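Local coordinates for protein dinoflagellate luciferase (Lingulodinium polyedrum, PDB 1VPR) that catalyses, through this third of three homologous pH-regulated luciferase domains, the oxidation of dinoflagellate luciferin by O2 with emission of blue light near 475 nm, at residues H200-M205 against V222-R227; T167-Q172 against F300-K305; L149-Y154 against L335-P340. All blocks are in the same frame, centred on the assembly; numbering follows the deposited sequence.

Contact 1 (H200-M205 against V222-R227)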
ATOM      1  N   HIS A 200      -0.570  -1.149   4.899  1.00 11.62           N
ATOM      2  CA  HIS A 200      -1.759  -0.303   4.938  1.00 12.10           C
ATOM      3  C   HIS A 200      -2.364   0.025   6.278  1.00 14.21           C
ATOM      4  O   HIS A 200      -3.467   0.552   6.329  1.00 16.60           O
ATOM      5  CB  HIS A 200      -2.823  -0.856   3.987  1.00  9.42           C
ATOM      6  CG  HIS A 200      -2.364  -0.890   2.566  1.00 12.94           C
ATOM      7  ND1 HIS A 200      -1.840   0.218   1.935  1.00 14.82           N
ATOM      8  CD2 HIS A 200      -2.337  -1.892   1.658  1.00 13.87           C
ATOM      9  CE1 HIS A 200      -1.513  -0.102   0.694  1.00 17.37           C
ATOM     10  NE2 HIS A 200      -1.806  -1.377   0.500  1.00 16.70           N
ATOM     11  N   GLN A 201      -1.646  -0.286   7.357  1.00 14.27           N
ATOM     12  CA  GLN A 201      -2.098   0.060   8.695  1.00 16.19           C
ATOM     13  C   GLN A 201      -1.942   1.568   8.865  1.00 16.43           C
ATOM     14  O   GLN A 201      -2.668   2.185   9.652  1.00 16.05           O
ATOM     15  CB  GLN A 201      -1.301  -0.710   9.741  1.00 14.29           C
ATOM     16  CG  GLN A 201      -1.821  -2.134   9.879  1.00 18.71           C
ATOM     17  CD  GLN A 201      -0.881  -3.063  10.608  1.00 18.94           C
ATOM     18  OE1 GLN A 201      -1.285  -3.748  11.537  1.00 21.81           O
ATOM     19  NE2 GLN A 201       0.360  -3.121  10.171  1.00 19.90           N
ATOM     20  N   THR A 202      -0.998   2.162   8.132  1.00 15.09           N
ATOM     21  CA  THR A 202      -0.822   3.615   8.151  1.00 13.40           C
ATOM     22  C   THR A 202      -0.598   4.023   6.704  1.00 13.81           C
ATOM     23  O   THR A 202      -0.383   3.175   5.850  1.00 13.35           O
ATOM     24  CB  THR A 202       0.405   4.089   8.985  1.00 13.10           C
ATOM     25  OG1 THR A 202       1.599   3.460   8.502  1.00 14.46           O
ATOM     26  CG2 THR A 202       0.211   3.741  10.437  1.00 14.27           C
ATOM     27  N   GLY A 203      -0.635   5.321   6.412  1.00 14.23           N
ATOM     28  CA  GLY A 203      -0.421   5.697   5.032  1.00 16.39           C
ATOM     29  C   GLY A 203       0.936   6.312   4.734  1.00 17.23           C
ATOM     30  O   GLY A 203       1.709   6.671   5.642  1.00 15.59           O
ATOM     31  N   GLY A 204       1.236   6.400   3.441  1.00 18.18           N
ATOM     32  CA  GLY A 204       2.451   7.062   3.020  1.00 19.12           C
ATOM     33  C   GLY A 204       1.969   8.503   3.064  1.00 20.76           C
ATOM     34  O   GLY A 204       0.868   8.768   3.585  1.00 19.06           O
HETATM   35  N   MSE A 205       2.721   9.450   2.519  1.00 20.07           N
HETATM   36  CA  MSE A 205       2.235  10.821   2.585  1.00 24.25           C
HETATM   37  C   MSE A 205       1.364  11.169   1.384  1.00 20.03           C
HETATM   38  O   MSE A 205       0.697  12.209   1.370  1.00 16.59           O
HETATM   39  CB  MSE A 205       3.404  11.814   2.734  1.00 34.19           C
HETATM   40  CG  MSE A 205       4.090  11.807   4.144  1.00 47.75           C
HETATM   41 SE   MSE A 205       2.975  11.312   5.764  1.00 68.35          SE
HETATM   42  CE  MSE A 205       2.145  13.020   6.217  1.00 59.79           C
ATOM     43  N   VAL A 222       7.690   4.947  -0.965  1.00 17.29           N
ATOM     44  CA  VAL A 222       8.798   3.996  -0.906  1.00 16.72           C
ATOM     45  C   VAL A 222       9.357   3.943   0.525  1.00 16.74           C
ATOM     46  O   VAL A 222      10.252   3.163   0.833  1.00 17.38           O
ATOM     47  CB  VAL A 222       9.904   4.330  -1.929  1.00 17.40           C
ATOM     48  CG1 VAL A 222       9.398   3.979  -3.333  1.00 16.98           C
ATOM     49  CG2 VAL A 222      10.297   5.812  -1.851  1.00 16.94           C
ATOM     50  N   ALA A 223       8.808   4.759   1.412  1.00 16.91           N
ATOM     51  CA  ALA A 223       9.236   4.710   2.796  1.00 16.33           C
ATOM     52  C   ALA A 223       8.588   3.459   3.400  1.00 18.46           C
ATOM     53  O   ALA A 223       9.047   2.938   4.428  1.00 19.70           O
ATOM     54  CB  ALA A 223       8.753   5.936   3.529  1.00 15.64           C
ATOM     55  N   LYS A 224       7.530   2.971   2.751  1.00 15.50           N
ATOM     56  CA  LYS A 224       6.783   1.806   3.241  1.00 14.50           C
ATOM     57  C   LYS A 224       6.851   0.586   2.313  1.00 13.84           C
ATOM     58  O   LYS A 224       7.104  -0.543   2.755  1.00 15.10           O
ATOM     59  CB  LYS A 224       5.308   2.207   3.452  1.00 15.02           C
ATOM     60  CG  LYS A 224       5.107   3.377   4.427  1.00 17.65           C
ATOM     61  CD  LYS A 224       3.660   3.914   4.487  1.00 15.84           C
ATOM     62  CE  LYS A 224       2.636   2.811   4.778  1.00 17.31           C
ATOM     63  NZ  LYS A 224       2.810   2.162   6.117  1.00 12.13           N
ATOM     64  N   PHE A 225       6.616   0.818   1.028  1.00 13.22           N
ATOM     65  CA  PHE A 225       6.627  -0.237   0.027  1.00 13.82           C
ATOM     66  C   PHE A 225       7.925  -0.249  -0.778  1.00 16.26           C
ATOM     67  O   PHE A 225       8.404   0.813  -1.221  1.00 16.23           O
ATOM     68  CB  PHE A 225       5.425  -0.055  -0.924  1.00 11.54           C
ATOM     69  CG  PHE A 225       4.093  -0.081  -0.217  1.00 11.08           C
ATOM     70  CD1 PHE A 225       3.476   1.103   0.189  1.00 12.53           C
ATOM     71  CD2 PHE A 225       3.501  -1.295   0.113  1.00 12.20           C
ATOM     72  CE1 PHE A 225       2.288   1.075   0.924  1.00 13.37           C
ATOM     73  CE2 PHE A 225       2.316  -1.340   0.849  1.00 12.23           C
ATOM     74  CZ  PHE A 225       1.709  -0.158   1.254  1.00 12.55           C
ATOM     75  N   ALA A 226       8.472  -1.445  -0.995  1.00 14.59           N
ATOM     76  CA  ALA A 226       9.718  -1.571  -1.746  1.00 14.82           C
ATOM     77  C   ALA A 226       9.506  -1.206  -3.214  1.00 15.77           C
ATOM     78  O   ALA A 226      10.412  -0.701  -3.848  1.00 15.24           O
ATOM     79  CB  ALA A 226      10.287  -2.996  -1.615  1.00 17.34           C
ATOM     80  N   ARG A 227       8.304  -1.422  -3.751  1.00 13.45           N
ATOM     81  CA  ARG A 227       8.052  -1.071  -5.150  1.00 16.63           C
ATOM     82  C   ARG A 227       7.339   0.288  -5.229  1.00 15.66           C
ATOM     83  O   ARG A 227       6.301   0.494  -4.608  1.00 14.60           O
ATOM     84  CB  ARG A 227       7.248  -2.200  -5.845  1.00 18.23           C
ATOM     85  CG  ARG A 227       6.771  -1.875  -7.263  1.00 23.70           C
ATOM     86  CD  ARG A 227       6.448  -3.104  -8.109  1.00 24.10           C
ATOM     87  NE  ARG A 227       6.026  -4.272  -7.345  1.00 28.82           N
ATOM     88  CZ  ARG A 227       6.258  -5.527  -7.739  1.00 30.06           C
ATOM     89  NH1 ARG A 227       6.908  -5.749  -8.884  1.00 32.24           N
ATOM     90  NH2 ARG A 227       5.860  -6.565  -6.998  1.00 23.45           N
TER
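His200 and Phe225 meet through CE1 of the imidazole and CZ of the phenyl ring, 3.3 Å apart. Their ring planes are inclined at 42° with centroids 5.0 Å apart, an oblique aromatic pair in which the two side chains cross at about a right angle. The preceding residue, Lys224, runs along the backbone of residues 202-204. Its CD packs 3.6 Å from both Gly203 O and Gly204 N, and its CE comes 3.2 Å from Thr202 O. After a straight start the lysine bends twice (chi3 54°, chi4 63°), which curls NZ back to within 3.0 Å of Thr202 OG1 instead of letting it run on. That ammonium group is hydrogen-bonded to His199 O, while Thr202 OG1 is bonded to the carbonyl of Thr197 at the end of helix 187-197. Carbonyl oxygens thus hold both polar ends in a buried setting, and they probably help to offset the lysine charge. On the His200 side, the backbone carbonyl of the histidine is bonded to Thr292 OG1. The contact joins two loops of the catalytic domain, the one leading from helix 187-197 into strand 206-212 and the one between strands 215-219 and 229-233. His200 rests on Ile275 and Arg277 of strand 271-282, Thr202 on Gln172 and Phe175 of helix 172-181, and Lys224 on His65 of helix 57-65, which places the contact between barrel strand 271-282 and helices 57-65 and 172-181.

Contact 2 (T167-Q172 against F300-K305); sequences TVSGGQ and FVFYVK
Ser169 CB comes obliquely to the Phe302 ring, 4.0 Å from CD1, while a water lies in the plane of that ring at its edge. This water bridges the strands: it is 2.6 Å from Ser169 OG and donates to Phe300 O. The serine hydroxyl reaches it because OG stands trans to the backbone N (chi1 177°). On the other face of the sheet, Thr167 lies alongside Tyr303, OG1 3.3 Å from CE2 and again oblique to the ring; that hydroxyl is bonded to Gly204 O, and Tyr303 OH to Gln290. The strand pairing is interrupted by a classic beta bulge, Val168 and Ser169 opposite Phe302. Phe302 O takes two donors from the same side of its carbonyl plane, Val168 N at 2.7 Å, almost straight (170°), and Ser169 N at 3.2 Å, more bent (141°). Phe302 N returns a bond to Ser169 O at 2.9 Å. From within the bulge, Val168 CG1 packs 3.6 Å from Val304 CG1. Gly170 turns the chain away with positive phi, and a CB there would run into Phe300 O. Strands 163-169 and 297-307, first and last in chain order of the antiparallel sheet, are neighbours within it, as in a calycin barrel. Helix 87-100 covers Val168, Ser169 and Phe302, strand 285-294 flanks 297-307, and strand 206-212 lies beyond 163-169.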
ATOM      1  N   THR A 167      -2.205  12.574   2.001  1.00 14.94           N
ATOM      2  CA  THR A 167      -2.592  12.074   3.312  1.00 14.74           C
ATOM      3  C   THR A 167      -2.808  13.189   4.326  1.00 14.98           C
ATOM      4  O   THR A 167      -1.916  14.043   4.537  1.00 14.10           O
ATOM      5  CB  THR A 167      -1.514  11.145   3.860  1.00 15.78           C
ATOM      6  OG1 THR A 167      -1.243  10.121   2.893  1.00 16.71           O
ATOM      7  CG2 THR A 167      -1.966  10.529   5.184  1.00 13.02           C
ATOM      8  N   VAL A 168      -3.969  13.168   4.983  1.00 11.44           N
ATOM      9  CA  VAL A 168      -4.261  14.184   5.978  1.00 13.39           C
ATOM     10  C   VAL A 168      -4.512  13.568   7.351  1.00 14.42           C
ATOM     11  O   VAL A 168      -4.662  14.268   8.350  1.00 16.11           O
ATOM     12  CB  VAL A 168      -5.447  15.120   5.536  1.00 13.88           C
ATOM     13  CG1 VAL A 168      -4.996  15.988   4.360  1.00 13.25           C
ATOM     14  CG2 VAL A 168      -6.697  14.293   5.143  1.00 17.53           C
ATOM     15  N   SER A 169      -4.528  12.249   7.418  1.00 16.40           N
ATOM     16  CA  SER A 169      -4.704  11.595   8.708  1.00 18.04           C
ATOM     17  C   SER A 169      -4.267  10.155   8.625  1.00 18.47           C
ATOM     18  O   SER A 169      -4.550   9.464   7.642  1.00 18.63           O
ATOM     19  CB  SER A 169      -6.156  11.644   9.178  1.00 17.66           C
ATOM     20  OG  SER A 169      -6.268  10.935  10.405  1.00 22.11           O
ATOM     21  N   GLY A 170      -3.561   9.710   9.660  1.00 16.47           N
ATOM     22  CA  GLY A 170      -3.113   8.331   9.700  1.00 16.44           C
ATOM     23  C   GLY A 170      -1.808   8.079   8.984  1.00 16.98           C
ATOM     24  O   GLY A 170      -1.472   6.924   8.718  1.00 17.46           O
ATOM     25  N   GLY A 171      -1.072   9.138   8.665  1.00 16.70           N
ATOM     26  CA  GLY A 171       0.197   8.956   7.998  1.00 17.29           C
ATOM     27  C   GLY A 171       1.223   8.318   8.917  1.00 19.63           C
ATOM     28  O   GLY A 171       1.265   8.593  10.142  1.00 19.18           O
ATOM     29  N   GLN A 172       2.073   7.474   8.343  1.00 17.76           N
ATOM     30  CA  GLN A 172       3.088   6.808   9.149  1.00 17.28           C
ATOM     31  C   GLN A 172       4.125   7.748   9.730  1.00 18.85           C
ATOM     32  O   GLN A 172       4.630   7.496  10.820  1.00 21.64           O
ATOM     33  CB  GLN A 172       3.808   5.722   8.351  1.00 18.41           C
ATOM     34  CG  GLN A 172       4.800   4.927   9.200  1.00 20.41           C
ATOM     35  CD  GLN A 172       5.674   4.011   8.381  1.00 20.80           C
ATOM     36  OE1 GLN A 172       6.182   4.392   7.319  1.00 22.65           O
ATOM     37  NE2 GLN A 172       5.868   2.793   8.870  1.00 20.97           N
ATOM     38  N   PHE A 300      -7.651   3.717  10.221  1.00 18.93           N
ATOM     39  CA  PHE A 300      -8.064   4.618   9.143  1.00 18.79           C
ATOM     40  C   PHE A 300      -6.967   5.545   8.611  1.00 17.89           C
ATOM     41  O   PHE A 300      -6.125   6.035   9.368  1.00 18.42           O
ATOM     42  CB  PHE A 300      -9.233   5.525   9.587  1.00 18.82           C
ATOM     43  CG  PHE A 300     -10.487   4.784   9.951  1.00 20.49           C
ATOM     44  CD1 PHE A 300     -10.763   4.462  11.286  1.00 20.16           C
ATOM     45  CD2 PHE A 300     -11.379   4.389   8.964  1.00 18.60           C
ATOM     46  CE1 PHE A 300     -11.907   3.758  11.619  1.00 20.58           C
ATOM     47  CE2 PHE A 300     -12.533   3.679   9.292  1.00 20.89           C
ATOM     48  CZ  PHE A 300     -12.795   3.364  10.616  1.00 21.87           C
ATOM     49  N   VAL A 301      -6.980   5.762   7.295  1.00 16.78           N
ATOM     50  CA  VAL A 301      -6.053   6.689   6.655  1.00 14.15           C
ATOM     51  C   VAL A 301      -6.974   7.583   5.833  1.00 13.57           C
ATOM     52  O   VAL A 301      -7.875   7.081   5.145  1.00 14.87           O
ATOM     53  CB  VAL A 301      -5.027   5.970   5.699  1.00 12.14           C
ATOM     54  CG1 VAL A 301      -4.135   7.022   5.017  1.00 12.91           C
ATOM     55  CG2 VAL A 301      -4.158   5.008   6.497  1.00 13.73           C
ATOM     56  N   PHE A 302      -6.796   8.900   5.936  1.00 14.49           N
ATOM     57  CA  PHE A 302      -7.606   9.841   5.150  1.00 12.90           C
ATOM     58  C   PHE A 302      -6.707  10.635   4.226  1.00 14.15           C
ATOM     59  O   PHE A 302      -5.608  11.061   4.633  1.00 14.27           O
ATOM     60  CB  PHE A 302      -8.365  10.837   6.042  1.00 12.41           C
ATOM     61  CG  PHE A 302      -9.528  10.232   6.785  1.00 13.04           C
ATOM     62  CD1 PHE A 302      -9.323   9.536   7.969  1.00 13.42           C
ATOM     63  CD2 PHE A 302     -10.819  10.351   6.289  1.00 12.84           C
ATOM     64  CE1 PHE A 302     -10.390   8.968   8.653  1.00 15.21           C
ATOM     65  CE2 PHE A 302     -11.889   9.792   6.966  1.00 15.12           C
ATOM     66  CZ  PHE A 302     -11.672   9.098   8.150  1.00 12.75           C
ATOM     67  N   TYR A 303      -7.183  10.849   2.995  1.00 13.20           N
ATOM     68  CA  TYR A 303      -6.454  11.618   1.977  1.00 12.74           C
ATOM     69  C   TYR A 303      -7.407  12.634   1.384  1.00 13.57           C
ATOM     70  O   TYR A 303      -8.627  12.392   1.303  1.00 13.58           O
ATOM     71  CB  TYR A 303      -6.006  10.737   0.798  1.00 13.54           C
ATOM     72  CG  TYR A 303      -5.325   9.423   1.146  1.00 13.14           C
ATOM     73  CD1 TYR A 303      -6.068   8.275   1.440  1.00  9.87           C
ATOM     74  CD2 TYR A 303      -3.948   9.311   1.088  1.00  9.93           C
ATOM     75  CE1 TYR A 303      -5.436   7.037   1.656  1.00 11.55           C
ATOM     76  CE2 TYR A 303      -3.304   8.077   1.295  1.00 12.35           C
ATOM     77  CZ  TYR A 303      -4.057   6.948   1.573  1.00 13.00           C
ATOM     78  OH  TYR A 303      -3.415   5.730   1.718  1.00 14.13           O
ATOM     79  N   VAL A 304      -6.867  13.763   0.949  1.00 11.00           N
ATOM     80  CA  VAL A 304      -7.695  14.768   0.296  1.00 11.55           C
ATOM     81  C   VAL A 304      -7.182  14.861  -1.153  1.00 13.70           C
ATOM     82  O   VAL A 304      -5.974  14.801  -1.404  1.00 14.34           O
ATOM     83  CB  VAL A 304      -7.625  16.149   1.012  1.00 13.27           C
ATOM     84  CG1 VAL A 304      -6.179  16.700   1.012  1.00 12.21           C
ATOM     85  CG2 VAL A 304      -8.562  17.126   0.312  1.00 10.57           C
ATOM     86  N   LYS A 305      -8.092  14.967  -2.116  1.00 14.54           N
ATOM     87  CA  LYS A 305      -7.684  15.023  -3.515  1.00 13.14           C
ATOM     88  C   LYS A 305      -7.164  16.417  -3.899  1.00 14.53           C
ATOM     89  O   LYS A 305      -7.902  17.408  -3.843  1.00 13.62           O
ATOM     90  CB  LYS A 305      -8.851  14.626  -4.418  1.00 14.66           C
ATOM     91  CG  LYS A 305      -8.369  14.056  -5.735  1.00 14.28           C
ATOM     92  CD  LYS A 305      -9.486  13.804  -6.710  1.00 13.92           C
ATOM     93  CE  LYS A 305      -8.932  13.061  -7.901  1.00 13.94           C
ATOM     94  NZ  LYS A 305     -10.020  12.718  -8.876  1.00 12.86           N
TER
HETATM   95  O   HOH W   1      -6.621   8.325  10.584  1.00 26.23           O

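Contact 3 (L149-Y154 against L335-P340)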
ATOM      1  N   LEU A 149     -16.046 -11.218   0.216  1.00 19.40           N
ATOM      2  CA  LEU A 149     -15.433 -10.345  -0.779  1.00 19.60           C
ATOM      3  C   LEU A 149     -16.311 -10.344  -2.023  1.00 20.45           C
ATOM      4  O   LEU A 149     -16.665 -11.399  -2.536  1.00 20.35           O
ATOM      5  CB  LEU A 149     -14.025 -10.837  -1.154  1.00 16.77           C
ATOM      6  CG  LEU A 149     -13.274  -9.965  -2.170  1.00 17.03           C
ATOM      7  CD1 LEU A 149     -12.890  -8.643  -1.521  1.00 15.88           C
ATOM      8  CD2 LEU A 149     -12.027 -10.704  -2.668  1.00 16.48           C
ATOM      9  N   PRO A 150     -16.686  -9.156  -2.522  1.00 20.39           N
ATOM     10  CA  PRO A 150     -17.519  -9.143  -3.722  1.00 21.02           C
ATOM     11  C   PRO A 150     -16.748  -9.694  -4.905  1.00 22.13           C
ATOM     12  O   PRO A 150     -15.519  -9.615  -4.941  1.00 20.18           O
ATOM     13  CB  PRO A 150     -17.862  -7.666  -3.896  1.00 22.05           C
ATOM     14  CG  PRO A 150     -16.680  -6.953  -3.236  1.00 23.30           C
ATOM     15  CD  PRO A 150     -16.469  -7.794  -2.002  1.00 20.40           C
ATOM     16  N   GLU A 151     -17.467 -10.269  -5.867  1.00 22.74           N
ATOM     17  CA  GLU A 151     -16.845 -10.820  -7.061  1.00 24.60           C
ATOM     18  C   GLU A 151     -16.587  -9.668  -8.011  1.00 24.75           C
ATOM     19  O   GLU A 151     -17.214  -8.608  -7.898  1.00 24.64           O
ATOM     20  CB  GLU A 151     -17.751 -11.873  -7.704  1.00 23.44           C
ATOM     21  CG  GLU A 151     -17.932 -13.069  -6.782  1.00 28.15           C
ATOM     22  CD  GLU A 151     -18.827 -14.153  -7.359  1.00 27.21           C
ATOM     23  OE1 GLU A 151     -19.566 -13.871  -8.319  1.00 28.96           O
ATOM     24  OE2 GLU A 151     -18.789 -15.285  -6.835  1.00 27.13           O
ATOM     25  N   PRO A 152     -15.652  -9.848  -8.949  1.00 24.78           N
ATOM     26  CA  PRO A 152     -15.360  -8.757  -9.885  1.00 25.31           C
ATOM     27  C   PRO A 152     -16.315  -8.734 -11.082  1.00 25.50           C
ATOM     28  O   PRO A 152     -17.094  -9.662 -11.280  1.00 26.50           O
ATOM     29  CB  PRO A 152     -13.923  -9.051 -10.296  1.00 25.27           C
ATOM     30  CG  PRO A 152     -13.917 -10.567 -10.353  1.00 25.54           C
ATOM     31  CD  PRO A 152     -14.717 -10.976  -9.124  1.00 24.15           C
ATOM     32  N   GLY A 153     -16.245  -7.672 -11.870  1.00 23.90           N
ATOM     33  CA  GLY A 153     -17.091  -7.559 -13.043  1.00 23.27           C
ATOM     34  C   GLY A 153     -17.457  -6.113 -13.299  1.00 22.36           C
ATOM     35  O   GLY A 153     -17.476  -5.669 -14.439  1.00 21.84           O
ATOM     36  N   TYR A 154     -17.745  -5.375 -12.234  1.00 20.43           N
ATOM     37  CA  TYR A 154     -18.111  -3.974 -12.366  1.00 19.14           C
ATOM     38  C   TYR A 154     -16.921  -3.170 -12.894  1.00 19.08           C
ATOM     39  O   TYR A 154     -15.785  -3.383 -12.475  1.00 19.42           O
ATOM     40  CB  TYR A 154     -18.527  -3.394 -11.011  1.00 17.24           C
ATOM     41  CG  TYR A 154     -18.983  -1.974 -11.122  1.00 17.26           C
ATOM     42  CD1 TYR A 154     -20.208  -1.667 -11.698  1.00 18.43           C
ATOM     43  CD2 TYR A 154     -18.168  -0.921 -10.724  1.00 17.35           C
ATOM     44  CE1 TYR A 154     -20.603  -0.345 -11.883  1.00 18.99           C
ATOM     45  CE2 TYR A 154     -18.562   0.403 -10.899  1.00 18.18           C
ATOM     46  CZ  TYR A 154     -19.774   0.683 -11.483  1.00 17.38           C
ATOM     47  OH  TYR A 154     -20.147   1.987 -11.696  1.00 19.53           O
ATOM     48  N   LEU A 335     -15.267 -20.178   3.350  1.00 26.34           N
ATOM     49  CA  LEU A 335     -16.563 -20.785   3.621  1.00 28.06           C
ATOM     50  C   LEU A 335     -16.844 -21.782   2.497  1.00 29.15           C
ATOM     51  O   LEU A 335     -17.967 -22.254   2.320  1.00 29.28           O
ATOM     52  CB  LEU A 335     -17.660 -19.715   3.714  1.00 28.12           C
ATOM     53  CG  LEU A 335     -17.634 -18.846   4.977  1.00 27.74           C
ATOM     54  CD1 LEU A 335     -18.796 -17.886   4.931  1.00 28.70           C
ATOM     55  CD2 LEU A 335     -17.732 -19.707   6.233  1.00 28.10           C
ATOM     56  N   GLY A 336     -15.798 -22.099   1.739  1.00 29.25           N
ATOM     57  CA  GLY A 336     -15.920 -23.051   0.646  1.00 29.37           C
ATOM     58  C   GLY A 336     -16.544 -22.578  -0.659  1.00 29.82           C
ATOM     59  O   GLY A 336     -16.811 -23.389  -1.549  1.00 31.95           O
ATOM     60  N   LYS A 337     -16.779 -21.278  -0.802  1.00 28.76           N
ATOM     61  CA  LYS A 337     -17.376 -20.772  -2.031  1.00 27.81           C
ATOM     62  C   LYS A 337     -16.302 -20.371  -3.050  1.00 26.69           C
ATOM     63  O   LYS A 337     -15.373 -19.629  -2.731  1.00 24.92           O
ATOM     64  CB  LYS A 337     -18.269 -19.573  -1.710  1.00 28.35           C
ATOM     65  CG  LYS A 337     -19.046 -18.996  -2.898  1.00 29.17           C
ATOM     66  CD  LYS A 337     -19.829 -17.765  -2.466  1.00 29.50           C
ATOM     67  CE  LYS A 337     -20.573 -17.141  -3.624  1.00 32.15           C
ATOM     68  NZ  LYS A 337     -21.525 -16.063  -3.194  1.00 37.07           N
ATOM     69  N   PRO A 338     -16.426 -20.855  -4.296  1.00 26.48           N
ATOM     70  CA  PRO A 338     -15.459 -20.541  -5.357  1.00 24.90           C
ATOM     71  C   PRO A 338     -15.423 -19.051  -5.661  1.00 24.22           C
ATOM     72  O   PRO A 338     -16.468 -18.408  -5.751  1.00 25.30           O
ATOM     73  CB  PRO A 338     -15.992 -21.327  -6.564  1.00 25.80           C
ATOM     74  CG  PRO A 338     -16.732 -22.476  -5.936  1.00 27.71           C
ATOM     75  CD  PRO A 338     -17.457 -21.787  -4.788  1.00 25.76           C
ATOM     76  N   TYR A 339     -14.229 -18.483  -5.804  1.00 22.53           N
ATOM     77  CA  TYR A 339     -14.134 -17.067  -6.162  1.00 20.91           C
ATOM     78  C   TYR A 339     -13.739 -17.135  -7.626  1.00 20.06           C
ATOM     79  O   TYR A 339     -12.731 -17.746  -7.965  1.00 21.32           O
ATOM     80  CB  TYR A 339     -13.072 -16.348  -5.341  1.00 19.76           C
ATOM     81  CG  TYR A 339     -13.157 -14.855  -5.522  1.00 19.48           C
ATOM     82  CD1 TYR A 339     -14.038 -14.078  -4.754  1.00 18.76           C
ATOM     83  CD2 TYR A 339     -12.406 -14.224  -6.512  1.00 18.44           C
ATOM     84  CE1 TYR A 339     -14.158 -12.683  -4.983  1.00 18.12           C
ATOM     85  CE2 TYR A 339     -12.514 -12.854  -6.742  1.00 18.55           C
ATOM     86  CZ  TYR A 339     -13.380 -12.092  -5.982  1.00 19.52           C
ATOM     87  OH  TYR A 339     -13.425 -10.732  -6.216  1.00 17.27           O
ATOM     88  N   PRO A 340     -14.507 -16.495  -8.520  1.00 21.06           N
ATOM     89  CA  PRO A 340     -14.203 -16.545  -9.953  1.00 21.57           C
ATOM     90  C   PRO A 340     -12.992 -15.832 -10.543  1.00 22.43           C
ATOM     91  O   PRO A 340     -13.142 -14.875 -11.312  1.00 26.44           O
ATOM     92  CB  PRO A 340     -15.499 -16.061 -10.576  1.00 22.35           C
ATOM     93  CG  PRO A 340     -15.864 -14.947  -9.637  1.00 21.52           C
ATOM     94  CD  PRO A 340     -15.646 -15.597  -8.269  1.00 22.09           C
TER
HETATM   95  O   HOH W   2     -17.065 -15.989  -4.620  1.00 31.55           O
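Tyr339 OH donates to Pro150 O at 2.7 Å, the direct hydrogen bond of this contact. The hydroxyl lies in the carbonyl plane on a lone pair, at a C=O...O angle of 140°, and the acceptor in turn sits at the edge of the phenol, near its plane. CG of the tyrosine stands trans to the backbone N (chi1 -169°), which swings the ring across to residues 149-152. Apolar contacts add to this. Leu149 CD2 packs 3.7 Å from Tyr339 CE1, the two side chains crossing at about a right angle; Pro152, pointing to meet the tyrosine, brings CD 3.6 Å from CZ. One face carries Pro340 CD, set off toward the rim, and the ring is also stacked with Trp145. Both segments are irregular loops, one leading into strand 163-169 and the other following helix 321-324; residues 149-152 run extended with polyproline-like backbone angles. They lie against the barrel, Leu149 on Ile261, Phe263 and Val253, and Tyr339 on Val253 as well. A phenylalanine here in place of Tyr339 would probably leave the Pro150 carbonyl without its donor and lose the OH contact with Pro152 CD, with the ring less firmly fixed. The other polar link is through water, which donates to Glu151 OE2 at 2.9 Å and to Pro338 O at 2.7 Å. Glu151 lays its extended chain over Pro340, with OE2 3.5 Å from CD. Lys337 NZ stays 4.6 Å from Glu151 OE2, so any attraction between the opposite charges is probably weak.

Contacts 1 and 2 are neighbours, their centres about 12 Å apart, and they touch directly: Gly204 O is 2.6 Å from Thr167 OG1 and Gly203 O is 2.8 Å from Gln172 N, both probable hydrogen bonds. The bulged end of strand 163-169 is thereby tied to the loop before strand 206-212. Contact 3 stands apart, its centre about 28 Å from that of contact 1 and 29 Å from that of contact 2, with nearest atoms about 13 and 15 Å away. Contact 1 lies deep, about 6 Å from the centre of the chain, contact 3 about 22 Å from it. Luciferin probably binds within the barrel, as ligands do in calycins.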